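PDB 4YE5: peptidoglycan synthetase penicillin-binding protein 3 from Bifidobacterium adolescentis, which probably binds penicillin and, as in other members of the transpeptidase family, is thought to cross-link peptidoglycan strands during cell-wall synthesis. Local coordinates for residues T23-K29 against D185-Q191; V47-I53 against I139-S145; N463-S467 against R558-V564. All coordinates share one frame; numbering follows the deposited sequence.

Interaction 1: T23-K29 against D185-Q191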
loop_
_atom_site.group_PDB
_atom_site.type_symbol
_atom_site.label_atom_id
_atom_site.label_comp_id
_atom_site.label_asym_id
_atom_site.label_seq_id
_atom_site.Cartn_x
_atom_site.Cartn_y
_atom_site.Cartn_z
ATOM N N THR A 23 17.562 -27.142 32.274
ATOM C CA THR A 23 17.649 -25.746 31.864
ATOM C C THR A 23 16.326 -25.265 31.259
ATOM O O THR A 23 15.552 -26.052 30.710
ATOM C CB THR A 23 18.779 -25.544 30.848
ATOM O OG1 THR A 23 19.745 -26.584 31.020
ATOM C CG2 THR A 23 19.450 -24.213 31.057
ATOM N N THR A 24 16.075 -23.966 31.369
ATOM C CA THR A 24 14.802 -23.400 30.965
ATOM C C THR A 24 15.026 -22.098 30.218
ATOM O O THR A 24 15.723 -21.212 30.708
ATOM C CB THR A 24 13.926 -23.129 32.194
ATOM O OG1 THR A 24 13.702 -24.357 32.893
ATOM C CG2 THR A 24 12.594 -22.533 31.786
ATOM N N THR A 25 14.441 -21.978 29.028
ATOM C CA THR A 25 14.574 -20.754 28.266
ATOM C C THR A 25 13.249 -20.015 28.192
ATOM O O THR A 25 12.211 -20.591 27.862
ATOM C CB THR A 25 15.091 -21.016 26.852
ATOM O OG1 THR A 25 16.391 -21.606 26.933
ATOM C CG2 THR A 25 15.176 -19.712 26.062
ATOM N N VAL A 26 13.293 -18.730 28.514
ATOM C CA VAL A 26 12.105 -17.898 28.469
ATOM C C VAL A 26 12.261 -16.908 27.329
ATOM O O VAL A 26 13.258 -16.201 27.243
ATOM C CB VAL A 26 11.883 -17.146 29.812
ATOM C CG1 VAL A 26 10.741 -16.158 29.684
ATOM C CG2 VAL A 26 11.606 -18.127 30.954
ATOM N N THR A 27 11.267 -16.859 26.452
ATOM C CA THR A 27 11.267 -15.906 25.341
ATOM C C THR A 27 10.817 -14.523 25.787
ATOM O O THR A 27 9.783 -14.373 26.436
ATOM C CB THR A 27 10.328 -16.387 24.235
ATOM O OG1 THR A 27 10.712 -17.711 23.851
ATOM C CG2 THR A 27 10.370 -15.446 23.016
ATOM N N LEU A 28 11.610 -13.512 25.456
ATOM C CA LEU A 28 11.202 -12.135 25.675
ATOM C C LEU A 28 10.692 -11.614 24.326
ATOM O O LEU A 28 11.479 -11.272 23.451
ATOM C CB LEU A 28 12.385 -11.313 26.152
ATOM C CG LEU A 28 13.096 -11.909 27.392
ATOM C CD1 LEU A 28 14.278 -11.043 27.760
ATOM C CD2 LEU A 28 12.131 -12.004 28.555
ATOM N N LYS A 29 9.378 -11.595 24.142
ATOM C CA LYS A 29 8.835 -11.253 22.826
ATOM C C LYS A 29 8.980 -9.763 22.514
ATOM O O LYS A 29 8.625 -8.921 23.331
ATOM C CB LYS A 29 7.378 -11.697 22.696
ATOM C CG LYS A 29 6.753 -11.186 21.400
ATOM C CD LYS A 29 5.670 -12.100 20.854
ATOM C CE LYS A 29 5.311 -11.693 19.425
ATOM N NZ LYS A 29 4.811 -12.880 18.672
ATOM N N ASP A 185 12.995 -11.056 18.986
ATOM C CA ASP A 185 12.780 -11.584 20.320
ATOM C C ASP A 185 14.100 -11.676 21.095
ATOM O O ASP A 185 15.177 -11.834 20.515
ATOM C CB ASP A 185 12.135 -12.969 20.230
ATOM C CG ASP A 185 10.673 -12.909 19.804
ATOM O OD1 ASP A 185 10.181 -11.800 19.545
ATOM O OD2 ASP A 185 10.014 -13.969 19.736
ATOM N N GLY A 186 14.012 -11.547 22.410
ATOM C CA GLY A 186 15.155 -11.827 23.266
ATOM C C GLY A 186 14.880 -13.095 24.038
ATOM O O GLY A 186 13.911 -13.804 23.731
ATOM N N TYR A 187 15.711 -13.392 25.043
ATOM C CA TYR A 187 15.462 -14.570 25.854
ATOM C C TYR A 187 16.212 -14.523 27.197
ATOM O O TYR A 187 17.107 -13.693 27.390
ATOM C CB TYR A 187 15.855 -15.830 25.079
ATOM C CG TYR A 187 17.315 -15.828 24.659
ATOM C CD1 TYR A 187 18.319 -16.163 25.561
ATOM C CD2 TYR A 187 17.686 -15.467 23.368
ATOM C CE1 TYR A 187 19.651 -16.152 25.190
ATOM C CE2 TYR A 187 19.017 -15.458 22.981
ATOM C CZ TYR A 187 19.993 -15.799 23.895
ATOM O OH TYR A 187 21.313 -15.784 23.520
ATOM N N GLN A 188 15.826 -15.412 28.108
ATOM C CA GLN A 188 16.527 -15.625 29.381
ATOM C C GLN A 188 16.678 -17.118 29.566
ATOM O O GLN A 188 15.751 -17.879 29.296
ATOM C CB GLN A 188 15.720 -15.075 30.560
ATOM C CG GLN A 188 15.646 -13.546 30.617
ATOM C CD GLN A 188 14.511 -13.055 31.499
ATOM O OE1 GLN A 188 13.650 -13.827 31.895
ATOM N NE2 GLN A 188 14.501 -11.763 31.791
ATOM N N VAL A 189 17.839 -17.545 30.047
ATOM C CA VAL A 189 18.043 -18.954 30.325
ATOM C C VAL A 189 18.261 -19.139 31.820
ATOM O O VAL A 189 19.068 -18.436 32.419
ATOM C CB VAL A 189 19.241 -19.489 29.532
ATOM C CG1 VAL A 189 19.435 -20.965 29.794
ATOM C CG2 VAL A 189 19.030 -19.228 28.036
ATOM N N TYR A 190 17.526 -20.064 32.429
ATOM C CA TYR A 190 17.614 -20.277 33.873
ATOM C C TYR A 190 18.128 -21.670 34.184
ATOM O O TYR A 190 17.738 -22.615 33.525
ATOM C CB TYR A 190 16.230 -20.125 34.497
ATOM C CG TYR A 190 15.719 -18.719 34.437
ATOM C CD1 TYR A 190 16.045 -17.803 35.435
ATOM C CD2 TYR A 190 14.915 -18.292 33.377
ATOM C CE1 TYR A 190 15.589 -16.498 35.375
ATOM C CE2 TYR A 190 14.442 -16.991 33.323
ATOM C CZ TYR A 190 14.794 -16.106 34.320
ATOM O OH TYR A 190 14.345 -14.817 34.258
ATOM N N GLN A 191 18.986 -21.808 35.192
ATOM C CA GLN A 191 19.320 -23.142 35.662
ATOM C C GLN A 191 18.312 -23.497 36.741
ATOM O O GLN A 191 18.346 -22.936 37.829
ATOM C CB GLN A 191 20.737 -23.198 36.229
ATOM C CG GLN A 191 21.800 -22.611 35.326
ATOM C CD GLN A 191 21.914 -23.313 33.982
ATOM O OE1 GLN A 191 21.920 -22.667 32.927
ATOM N NE2 GLN A 191 22.025 -24.638 34.013
#

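Interaction 2: V47-I53 against I139-S145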
loop_
_atom_site.group_PDB
_atom_site.type_symbol
_atom_site.label_atom_id
_atom_site.label_comp_id
_atom_site.label_asym_id
_atom_site.label_seq_id
_atom_site.Cartn_x
_atom_site.Cartn_y
_atom_site.Cartn_z
ATOM N N VAL A 47 -1.397 -3.510 21.578
ATOM C CA VAL A 47 -1.686 -3.269 22.988
ATOM C C VAL A 47 -0.719 -4.091 23.827
ATOM O O VAL A 47 -0.681 -5.316 23.701
ATOM C CB VAL A 47 -3.116 -3.746 23.337
ATOM C CG1 VAL A 47 -3.506 -3.294 24.741
ATOM C CG2 VAL A 47 -4.121 -3.230 22.301
ATOM N N GLU A 48 0.068 -3.433 24.671
ATOM C CA GLU A 48 0.982 -4.161 25.546
ATOM C C GLU A 48 0.272 -4.719 26.777
ATOM O O GLU A 48 0.106 -4.018 27.768
ATOM C CB GLU A 48 2.175 -3.294 25.969
ATOM C CG GLU A 48 3.265 -4.118 26.668
ATOM C CD GLU A 48 4.297 -3.270 27.400
ATOM O OE1 GLU A 48 4.281 -2.036 27.232
ATOM O OE2 GLU A 48 5.122 -3.842 28.152
ATOM N N ARG A 49 -0.156 -5.977 26.692
ATOM C CA ARG A 49 -0.708 -6.712 27.830
ATOM C C ARG A 49 -0.030 -8.081 27.856
ATOM O O ARG A 49 0.613 -8.478 26.874
ATOM C CB ARG A 49 -2.222 -6.900 27.694
ATOM C CG ARG A 49 -2.992 -5.629 27.386
ATOM C CD ARG A 49 -2.910 -4.610 28.514
ATOM N NE ARG A 49 -3.795 -4.961 29.618
ATOM C CZ ARG A 49 -4.399 -4.074 30.401
ATOM N NH1 ARG A 49 -4.205 -2.774 30.204
ATOM N NH2 ARG A 49 -5.196 -4.488 31.380
ATOM N N TYR A 50 -0.186 -8.807 28.961
ATOM C CA TYR A 50 0.536 -10.063 29.149
ATOM C C TYR A 50 -0.332 -11.171 29.704
ATOM O O TYR A 50 -1.260 -10.931 30.477
ATOM C CB TYR A 50 1.727 -9.846 30.082
ATOM C CG TYR A 50 2.757 -8.917 29.510
ATOM C CD1 TYR A 50 3.748 -9.399 28.669
ATOM C CD2 TYR A 50 2.742 -7.560 29.799
ATOM C CE1 TYR A 50 4.694 -8.563 28.128
ATOM C CE2 TYR A 50 3.700 -6.702 29.254
ATOM C CZ TYR A 50 4.675 -7.217 28.419
ATOM O OH TYR A 50 5.650 -6.398 27.866
ATOM N N THR A 51 -0.035 -12.400 29.306
ATOM C CA THR A 51 -0.571 -13.538 30.037
ATOM C C THR A 51 0.529 -14.047 30.967
ATOM O O THR A 51 1.668 -14.256 30.532
ATOM C CB THR A 51 -1.048 -14.655 29.091
ATOM O OG1 THR A 51 -2.026 -14.121 28.185
ATOM C CG2 THR A 51 -1.692 -15.767 29.881
ATOM N N ILE A 52 0.205 -14.210 32.247
ATOM C CA ILE A 52 1.185 -14.703 33.214
ATOM C C ILE A 52 1.072 -16.217 33.304
ATOM O O ILE A 52 -0.003 -16.758 33.597
ATOM C CB ILE A 52 0.996 -14.064 34.605
ATOM C CG1 ILE A 52 1.150 -12.538 34.519
ATOM C CG2 ILE A 52 1.997 -14.658 35.631
ATOM C CD1 ILE A 52 2.453 -12.090 33.847
ATOM N N ILE A 53 2.186 -16.892 33.029
ATOM C CA ILE A 53 2.233 -18.348 32.964
ATOM C C ILE A 53 3.054 -18.914 34.112
ATOM O O ILE A 53 4.121 -18.393 34.431
ATOM C CB ILE A 53 2.888 -18.815 31.631
ATOM C CG1 ILE A 53 2.140 -18.240 30.414
ATOM C CG2 ILE A 53 2.967 -20.346 31.565
ATOM C CD1 ILE A 53 0.661 -18.645 30.336
ATOM N N ILE A 139 10.195 -19.966 36.750
ATOM C CA ILE A 139 8.969 -20.586 37.269
ATOM C C ILE A 139 7.724 -19.865 36.781
ATOM O O ILE A 139 6.736 -20.489 36.402
ATOM C CB ILE A 139 8.976 -20.636 38.798
ATOM C CG1 ILE A 139 10.240 -21.366 39.263
ATOM C CG2 ILE A 139 7.684 -21.304 39.330
ATOM C CD1 ILE A 139 10.463 -21.301 40.727
ATOM N N VAL A 140 7.781 -18.545 36.792
ATOM C CA VAL A 140 6.676 -17.736 36.311
ATOM C C VAL A 140 7.224 -16.821 35.210
ATOM O O VAL A 140 8.318 -16.273 35.341
ATOM C CB VAL A 140 6.085 -16.893 37.455
ATOM C CG1 VAL A 140 4.947 -16.044 36.955
ATOM C CG2 VAL A 140 5.621 -17.794 38.593
ATOM N N TYR A 141 6.484 -16.682 34.121
ATOM C CA TYR A 141 6.886 -15.761 33.061
ATOM C C TYR A 141 5.682 -15.127 32.371
ATOM O O TYR A 141 4.530 -15.581 32.510
ATOM C CB TYR A 141 7.804 -16.442 32.034
ATOM C CG TYR A 141 7.205 -17.668 31.370
ATOM C CD1 TYR A 141 7.318 -18.922 31.962
ATOM C CD2 TYR A 141 6.542 -17.571 30.141
ATOM C CE1 TYR A 141 6.782 -20.050 31.364
ATOM C CE2 TYR A 141 6.000 -18.704 29.529
ATOM C CZ TYR A 141 6.126 -19.937 30.149
ATOM O OH TYR A 141 5.603 -21.064 29.562
ATOM N N ALA A 142 5.967 -14.063 31.637
ATOM C CA ALA A 142 4.944 -13.273 30.975
ATOM C C ALA A 142 4.938 -13.532 29.467
ATOM O O ALA A 142 5.984 -13.501 28.822
ATOM C CB ALA A 142 5.195 -11.808 31.249
ATOM N N GLU A 143 3.756 -13.779 28.906
ATOM C CA GLU A 143 3.622 -13.906 27.456
ATOM C C GLU A 143 2.894 -12.689 26.889
ATOM O O GLU A 143 1.739 -12.448 27.216
ATOM C CB GLU A 143 2.908 -15.213 27.067
ATOM C CG GLU A 143 3.862 -16.408 26.951
ATOM C CD GLU A 143 3.169 -17.737 26.618
ATOM O OE1 GLU A 143 1.916 -17.799 26.642
ATOM O OE2 GLU A 143 3.897 -18.725 26.338
ATOM N N LEU A 144 3.595 -11.913 26.068
ATOM C CA LEU A 144 3.054 -10.694 25.470
ATOM C C LEU A 144 1.882 -10.994 24.528
ATOM O O LEU A 144 1.985 -11.861 23.668
ATOM C CB LEU A 144 4.161 -9.959 24.715
ATOM C CG LEU A 144 3.721 -8.757 23.882
ATOM C CD1 LEU A 144 3.315 -7.611 24.789
ATOM C CD2 LEU A 144 4.838 -8.329 22.914
ATOM N N SER A 145 0.767 -10.292 24.709
ATOM C CA SER A 145 -0.416 -10.525 23.884
ATOM C C SER A 145 -0.215 -9.832 22.540
ATOM O O SER A 145 0.615 -8.924 22.415
ATOM C CB SER A 145 -1.687 -9.964 24.533
ATOM O OG SER A 145 -2.305 -9.062 23.590
HETATM O O HOH W 1 1.467 -6.342 22.037
#

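Interaction 3: N463-S467 against R558-V564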
loop_
_atom_site.group_PDB
_atom_site.type_symbol
_atom_site.label_atom_id
_atom_site.label_comp_id
_atom_site.label_asym_id
_atom_site.label_seq_id
_atom_site.Cartn_x
_atom_site.Cartn_y
_atom_site.Cartn_z
ATOM N N ASN A 463 0.901 19.462 -23.295
ATOM C CA ASN A 463 0.106 20.399 -24.077
ATOM C C ASN A 463 -1.045 19.673 -24.819
ATOM O O ASN A 463 -2.191 20.115 -24.797
ATOM C CB ASN A 463 1.036 21.133 -25.051
ATOM C CG ASN A 463 0.353 22.280 -25.791
ATOM O OD1 ASN A 463 -0.731 22.125 -26.350
ATOM N ND2 ASN A 463 1.007 23.438 -25.809
ATOM N N ALA A 464 -0.744 18.549 -25.458
ATOM C CA ALA A 464 -1.785 17.772 -26.153
ATOM C C ALA A 464 -2.783 17.162 -25.163
ATOM O O ALA A 464 -3.984 17.066 -25.460
ATOM C CB ALA A 464 -1.154 16.682 -27.031
HETATM N N MSE A 465 -2.297 16.756 -23.987
HETATM C CA MSE A 465 -3.182 16.251 -22.932
HETATM C C MSE A 465 -4.085 17.339 -22.345
HETATM O O MSE A 465 -5.217 17.073 -21.935
HETATM C CB MSE A 465 -2.410 15.539 -21.804
HETATM C CG MSE A 465 -1.748 14.236 -22.235
HETATM SE SE MSE A 465 -0.889 13.366 -20.730
HETATM C CE MSE A 465 -2.514 12.945 -19.687
ATOM N N GLU A 466 -3.586 18.565 -22.306
ATOM C CA GLU A 466 -4.418 19.664 -21.874
ATOM C C GLU A 466 -5.532 19.917 -22.906
ATOM O O GLU A 466 -6.684 20.179 -22.536
ATOM C CB GLU A 466 -3.586 20.934 -21.596
ATOM C CG GLU A 466 -4.462 22.150 -21.328
ATOM C CD GLU A 466 -3.767 23.257 -20.536
ATOM O OE1 GLU A 466 -2.528 23.213 -20.378
ATOM O OE2 GLU A 466 -4.480 24.172 -20.073
ATOM N N SER A 467 -5.204 19.815 -24.197
ATOM C CA SER A 467 -6.249 19.884 -25.225
ATOM C C SER A 467 -7.218 18.705 -25.062
ATOM O O SER A 467 -8.431 18.864 -25.216
ATOM C CB SER A 467 -5.653 19.906 -26.643
ATOM O OG SER A 467 -4.901 21.090 -26.844
ATOM N N ARG A 558 -3.979 29.855 -20.333
ATOM C CA ARG A 558 -3.309 29.074 -21.370
ATOM C C ARG A 558 -3.024 29.933 -22.616
ATOM O O ARG A 558 -3.944 30.496 -23.203
ATOM C CB ARG A 558 -4.177 27.864 -21.744
ATOM C CG ARG A 558 -3.466 26.850 -22.634
ATOM C CD ARG A 558 -4.383 25.680 -23.039
ATOM N NE ARG A 558 -3.598 24.656 -23.722
ATOM C CZ ARG A 558 -4.092 23.719 -24.520
ATOM N NH1 ARG A 558 -5.399 23.646 -24.747
ATOM N NH2 ARG A 558 -3.267 22.852 -25.094
ATOM N N THR A 559 -1.760 30.029 -23.030
ATOM C CA THR A 559 -1.422 30.865 -24.180
ATOM C C THR A 559 -0.687 30.139 -25.297
ATOM O O THR A 559 -0.352 30.747 -26.302
ATOM C CB THR A 559 -0.537 32.074 -23.784
ATOM O OG1 THR A 559 0.693 31.604 -23.214
ATOM C CG2 THR A 559 -1.265 32.997 -22.796
ATOM N N ASP A 560 -0.404 28.857 -25.127
ATOM C CA ASP A 560 0.450 28.181 -26.101
ATOM C C ASP A 560 -0.139 26.882 -26.669
ATOM O O ASP A 560 0.607 25.959 -26.997
ATOM C CB ASP A 560 1.830 27.908 -25.487
ATOM C CG ASP A 560 1.769 26.972 -24.275
ATOM O OD1 ASP A 560 0.655 26.670 -23.777
ATOM O OD2 ASP A 560 2.853 26.552 -23.808
ATOM N N ALA A 561 -1.462 26.814 -26.795
ATOM C CA ALA A 561 -2.104 25.565 -27.207
ATOM C C ALA A 561 -1.584 25.100 -28.562
ATOM O O ALA A 561 -1.510 25.880 -29.492
ATOM C CB ALA A 561 -3.630 25.726 -27.254
ATOM N N ILE A 562 -1.213 23.834 -28.672
ATOM C CA ILE A 562 -0.830 23.296 -29.966
ATOM C C ILE A 562 -2.127 22.933 -30.682
ATOM O O ILE A 562 -2.995 22.308 -30.092
ATOM C CB ILE A 562 0.109 22.079 -29.810
ATOM C CG1 ILE A 562 1.449 22.531 -29.206
ATOM C CG2 ILE A 562 0.348 21.386 -31.156
ATOM C CD1 ILE A 562 2.275 21.403 -28.620
ATOM N N PRO A 563 -2.282 23.373 -31.943
ATOM C CA PRO A 563 -3.534 23.128 -32.678
ATOM C C PRO A 563 -3.894 21.651 -32.791
ATOM O O PRO A 563 -3.022 20.794 -33.002
ATOM C CB PRO A 563 -3.265 23.739 -34.073
ATOM C CG PRO A 563 -1.772 24.005 -34.117
ATOM C CD PRO A 563 -1.353 24.233 -32.696
ATOM N N VAL A 564 -5.182 21.360 -32.643
ATOM C CA VAL A 564 -5.677 19.983 -32.713
ATOM C C VAL A 564 -6.291 19.674 -34.083
ATOM O O VAL A 564 -6.587 18.521 -34.416
ATOM C CB VAL A 564 -6.723 19.723 -31.610
ATOM C CG1 VAL A 564 -6.035 19.473 -30.274
ATOM C CG2 VAL A 564 -7.710 20.920 -31.513
HETATM O O HOH W 2 -2.699 20.683 -27.912
HETATM O O HOH W 3 3.652 23.596 -24.210
HETATM O O HOH W 4 -5.488 23.106 -29.295
#

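Interaction 1: T23-K29 against D185-Q191
With its CG anti to the carbonyl carbon (chi1 -54°) and chi2 extended, Leu28 sends its isobutyl group over the backbone of Gly186 and Tyr187 to meet the amide of Gln188. The Gln188 chain, itself extended beyond CG, crosses that leucine at about a right angle, and Leu28 CD2 comes to 3.9 Å from Gln188 CD. On the same face Val26 has CG1 anti to the backbone N (chi1 173°), which leaves CG2 to touch the Tyr190 ring obliquely, 3.9 Å from CE2. The hydroxyl of that ring donates a bond of 2.7 Å from Tyr190 OH to Gln188 OE1, reaching the oxygen from well above the amide plane, and so ties together two side chains two residues apart on one strand.

These contacts sit on an antiparallel pair of strands, 23-28 and 186-191, whose hydrogen-bonded pairs are Thr24 with Tyr190, Val26 with Gln188 and Leu28 with Gly186. Six N-H...O bonds join the three pairs, and the one from Val26 N to Gln188 O is short and nearly straight, 2.7 Å at 171°. Strand 202-207 flanks 186-191 on its other edge, making a three-stranded sheet whose middle strand, 186-191, belongs to the dimerisation-domain family of these penicillin-binding proteins.

The other face carries Thr25, Thr27, Tyr187 and Val189. Thr25 OG1 lies 3.7 Å from Val189 CG2, while Thr25 CG2 reaches the CB of Tyr187. Just before strand 186-191 begins, Asp185 OD2 lies 3.6 Å from Thr27 CG2, whereas its OD1 accepts a hydrogen bond from the backbone N of Ala30.

Interaction 2: V47-I53 against I139-S145
Ile53 lays its branched CB over one face of the Tyr141 ring, offset toward the rim. CB stands 3.9 Å from the ring centroid of Tyr141 in a CH-pi contact, and CG2 slides out to the phenol end, 3.4 Å from Tyr141 OH. The tyrosine can lie beneath its neighbour because its CG sits between backbone N and carbonyl carbon (chi1 58°). Ile53 CG1 meanwhile abuts the carboxylate of Glu143.

On the reverse face the methyl of Ala142 is a small bump in the notch between Ile52 and Tyr50, its CB 3.8 Å from both Ile52 CD1 and Tyr50 CD1. Beyond Tyr50, Leu144 lays CB and CD1 against CE1 of the ring, and Tyr50 OH is anchored by a 2.6 Å bond to Glu48 OE2. Ile52 CG2 packs on Val140 CG1 at 3.5 Å. Backbone bonds hold this antiparallel register, and where the strands part a water bridges Val47 O and Ser145 O.

Strand 50-54 is the middle of a three-stranded antiparallel sheet, with 140-144 on one edge and 117-123 on the other; helix 125-132 lies against the face bearing Tyr50, Ala142 and Val140, through Lys128 and Ile131.

Interaction 3: N463-S467 against R558-V564
Glu466 and Arg558 run antiparallel alongside each other with their flat groups stacked, carboxylate and guanidinium planes only 6° apart. Glu466 CG lies 3.5 Å above the centre of the guanidinium, and Ala561 CB covers the opposite face. The Glu466 OE2 to Arg558 NE pair is a long salt bridge, 3.8 Å; the oxygen stands above the guanidinium, so no N-H points at it and only charge acts. Arg482 gives the glutamate its stronger partner.

At the edge of the guanidinium, Ser467 OG accepts from Arg558 NH2 at 3.0 Å, in plane. Asn463 comes in roughly perpendicular to the arginine, its amide turned 57° from the guanidinium. With CG anti to the backbone N (chi1 -172°), that amide reaches the loop: OD1 takes the N-H of Ile562 at 2.9 Å and a weak bond from Arg558 NH2, while ND2 donates to Asp560 O at 2.8 Å.

Asn463 thus reads both a carbonyl and an N-H of the 558-564 loop, fastening this C-terminal segment to helix 455-470 of the transpeptidase domain. The stacked carboxylate probably steadies the arginine's charge, while its well-directed hold comes mainly from the neutral Ser467 OG.

Interactions 1 and 2 belong together: interaction 2 is nested within the chain loop that interaction 1 closes, and their centres lie about 13 Å apart. Their two sheets touch directly, with Val26 CG1 3.8 Å from Tyr141 CB and Lys29 CG 3.8 Å from Leu144 CD2. Interaction 3 follows later in the chain and lies on the opposite side of the molecule's centre, its own centre about 70 Å from that of interaction 1 and 66 Å from that of interaction 2. The elongated chain therefore separates the N-terminal sheets from the transpeptidase domain, where Ser287, Lys290 and Lys486 fit the SxxK and K(T/S)G-type (here KSG) motifs of a probable active site.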